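Local coordinates for uncharacterized protein (Methylibium petroleiphilum, PDB 3PL0) that probably acts as a dioxygenase of the 2OG-Fe family, built on a cupin-type double-stranded beta-helix fold, at residues A[143-148]-A[242-247]. Numbering follows the deposited sequence.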
loop_
_atom_site.group_PDB
_atom_site.type_symbol
_atom_site.label_atom_id
_atom_site.label_comp_id
_atom_site.label_asym_id
_atom_site.label_seq_id
_atom_site.Cartn_x
_atom_site.Cartn_y
_atom_site.Cartn_z
ATOM N N TYR A 143 -0.367 -2.839 14.409
ATOM C CA TYR A 143 -1.117 -1.626 14.210
ATOM C C TYR A 143 -1.053 -1.303 12.732
ATOM O O TYR A 143 0.038 -1.049 12.178
ATOM C CB TYR A 143 -0.523 -0.491 15.032
ATOM C CG TYR A 143 -0.554 -0.837 16.501
ATOM C CD1 TYR A 143 0.431 -1.621 17.065
ATOM C CD2 TYR A 143 -1.633 -0.451 17.310
ATOM C CE1 TYR A 143 0.374 -1.983 18.442
ATOM C CE2 TYR A 143 -1.693 -0.786 18.636
ATOM C CZ TYR A 143 -0.691 -1.562 19.195
ATOM O OH TYR A 143 -0.741 -1.903 20.514
ATOM N N ILE A 144 -2.224 -1.356 12.107
ATOM C CA ILE A 144 -2.399 -1.343 10.641
ATOM C C ILE A 144 -3.104 -0.055 10.236
ATOM O O ILE A 144 -4.192 0.267 10.755
ATOM C CB ILE A 144 -3.287 -2.551 10.176
ATOM C CG1 ILE A 144 -2.679 -3.871 10.668
ATOM C CG2 ILE A 144 -3.534 -2.537 8.655
ATOM C CD1 ILE A 144 -3.532 -5.098 10.378
ATOM N N GLU A 145 -2.534 0.657 9.281
ATOM C CA GLU A 145 -3.262 1.737 8.609
ATOM C C GLU A 145 -3.568 1.339 7.152
ATOM O O GLU A 145 -2.759 0.674 6.513
ATOM C CB GLU A 145 -2.472 3.037 8.657
ATOM C CG GLU A 145 -2.097 3.485 10.085
ATOM C CD GLU A 145 -1.556 4.922 10.197
ATOM O OE1 GLU A 145 -2.174 5.859 9.631
ATOM O OE2 GLU A 145 -0.531 5.114 10.908
ATOM N N ALA A 146 -4.757 1.695 6.678
ATOM C CA ALA A 146 -5.157 1.415 5.315
ATOM C C ALA A 146 -5.350 2.742 4.590
ATOM O O ALA A 146 -6.078 3.601 5.078
ATOM C CB ALA A 146 -6.420 0.631 5.298
ATOM N N HIS A 147 -4.726 2.895 3.420
ATOM C CA HIS A 147 -4.873 4.105 2.626
ATOM C C HIS A 147 -5.244 3.749 1.177
ATOM O O HIS A 147 -4.355 3.532 0.335
ATOM C CB HIS A 147 -3.540 4.831 2.595
ATOM C CG HIS A 147 -2.999 5.210 3.926
ATOM N ND1 HIS A 147 -3.188 6.463 4.448
ATOM C CD2 HIS A 147 -2.254 4.527 4.829
ATOM C CE1 HIS A 147 -2.590 6.537 5.627
ATOM N NE2 HIS A 147 -2.021 5.374 5.881
ATOM N N PRO A 148 -6.530 3.669 0.871
ATOM C CA PRO A 148 -6.916 3.517 -0.536
ATOM C C PRO A 148 -6.718 4.826 -1.275
ATOM O O PRO A 148 -7.084 5.894 -0.747
ATOM C CB PRO A 148 -8.395 3.194 -0.482
ATOM C CG PRO A 148 -8.867 3.726 0.855
ATOM C CD PRO A 148 -7.692 3.600 1.779
ATOM N N VAL A 242 -2.646 1.084 -0.009
ATOM C CA VAL A 242 -1.440 0.934 0.805
ATOM C C VAL A 242 -1.819 0.508 2.223
ATOM O O VAL A 242 -2.652 1.159 2.879
ATOM C CB VAL A 242 -0.613 2.226 0.839
ATOM C CG1 VAL A 242 0.620 2.083 1.803
ATOM C CG2 VAL A 242 -0.186 2.616 -0.619
ATOM N N LEU A 243 -1.245 -0.594 2.685
ATOM C CA LEU A 243 -1.477 -1.097 4.044
ATOM C C LEU A 243 -0.148 -1.050 4.773
ATOM O O LEU A 243 0.882 -1.530 4.245
ATOM C CB LEU A 243 -2.028 -2.533 4.030
ATOM C CG LEU A 243 -3.355 -2.840 3.302
ATOM C CD1 LEU A 243 -3.645 -4.368 3.179
ATOM C CD2 LEU A 243 -4.513 -2.120 3.961
ATOM N N THR A 244 -0.117 -0.452 5.958
ATOM C CA THR A 244 1.094 -0.433 6.707
ATOM C C THR A 244 0.901 -1.219 7.996
ATOM O O THR A 244 -0.162 -1.157 8.635
ATOM C CB THR A 244 1.565 0.992 7.017
ATOM O OG1 THR A 244 0.614 1.636 7.854
ATOM C CG2 THR A 244 1.758 1.783 5.746
ATOM N N TYR A 245 1.940 -1.944 8.377
ATOM C CA TYR A 245 1.941 -2.714 9.599
ATOM C C TYR A 245 3.086 -2.241 10.487
ATOM O O TYR A 245 4.260 -2.173 10.049
ATOM C CB TYR A 245 2.117 -4.207 9.278
ATOM C CG TYR A 245 0.941 -4.827 8.559
ATOM C CD1 TYR A 245 0.648 -4.472 7.238
ATOM C CD2 TYR A 245 0.128 -5.762 9.191
ATOM C CE1 TYR A 245 -0.433 -5.016 6.578
ATOM C CE2 TYR A 245 -0.948 -6.331 8.545
ATOM C CZ TYR A 245 -1.242 -5.939 7.236
ATOM O OH TYR A 245 -2.314 -6.510 6.604
ATOM N N ARG A 246 2.761 -1.962 11.748
ATOM C CA ARG A 246 3.752 -1.453 12.686
ATOM C C ARG A 246 3.601 -2.107 14.062
ATOM O O ARG A 246 2.477 -2.248 14.563
ATOM C CB ARG A 246 3.609 0.059 12.788
ATOM C CG ARG A 246 4.759 0.757 13.581
ATOM C CD ARG A 246 4.741 2.262 13.361
ATOM N NE ARG A 246 5.948 2.872 13.905
ATOM C CZ ARG A 246 6.112 3.184 15.188
ATOM N NH1 ARG A 246 5.150 2.953 16.066
ATOM N NH2 ARG A 246 7.245 3.713 15.603
ATOM N N SER A 247 4.738 -2.516 14.639
ATOM C CA SER A 247 4.832 -3.026 16.003
ATOM C C SER A 247 4.819 -1.886 16.998
ATOM O O SER A 247 5.312 -0.823 16.685
ATOM C CB SER A 247 6.168 -3.746 16.172
ATOM O OG SER A 247 6.246 -4.336 17.456
HETATM O O HOH W 1 1.000 1.156 10.546
HETATM O O HOH W 2 0.522 4.444 7.328
#
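Ile144 lies against the ring of Tyr245 on the buried, largely apolar face of this antiparallel strand pair. Its CG1 sits over the ring face, 4.0 Å from the ring centroid in a CH-pi contact, while CD1 reaches Tyr245 CE2 at 3.4 Å. The first torsion, chi1 -56°, sets CG1 anti to the carbonyl carbon, and the extended second one (chi2 175°) carries CD1 onward alongside the ring. An alanine here lacks CG1 and CD1, and the loss would probably open a gap beside the Tyr245 ring and leave it freer to shift. Further along, Ala146 CB meets Leu243 CD2 at 3.6 Å. Helix 118-134 packs on this side, its Leu124 carbonyl accepting a hydrogen bond from the Tyr245 hydroxyl.

Between the two faces runs a regular ladder of six backbone hydrogen bonds, from the Tyr143-Arg246 pair to the His147-Val242 pair. Strands 141-152 and 237-246 are thus neighbours in the large antiparallel sheet of the double-stranded beta-helix, the cupin fold, with strands 65-77 and 172-181 flanking the pair.

The other face is more loosely packed, with two waters taken into it, although Glu145, His147 and Thr244 are buried. Thr244 OG1 comes no nearer to Glu145 than 3.5 Å, at CB; waters do the bridging. With chi1 at 64°, OG1 lies between its backbone N and carbonyl carbon and hydrogen-bonds to two waters: one, at 2.8 Å, also donates to Tyr143 O, and the second continues to His147 NE2 at 3.1 Å. Glu145 OE1 instead hydrogen-bonds to His70 NE2 and His90 ND1, whose rings also pack on His147, by stacking and edge-to-face respectively.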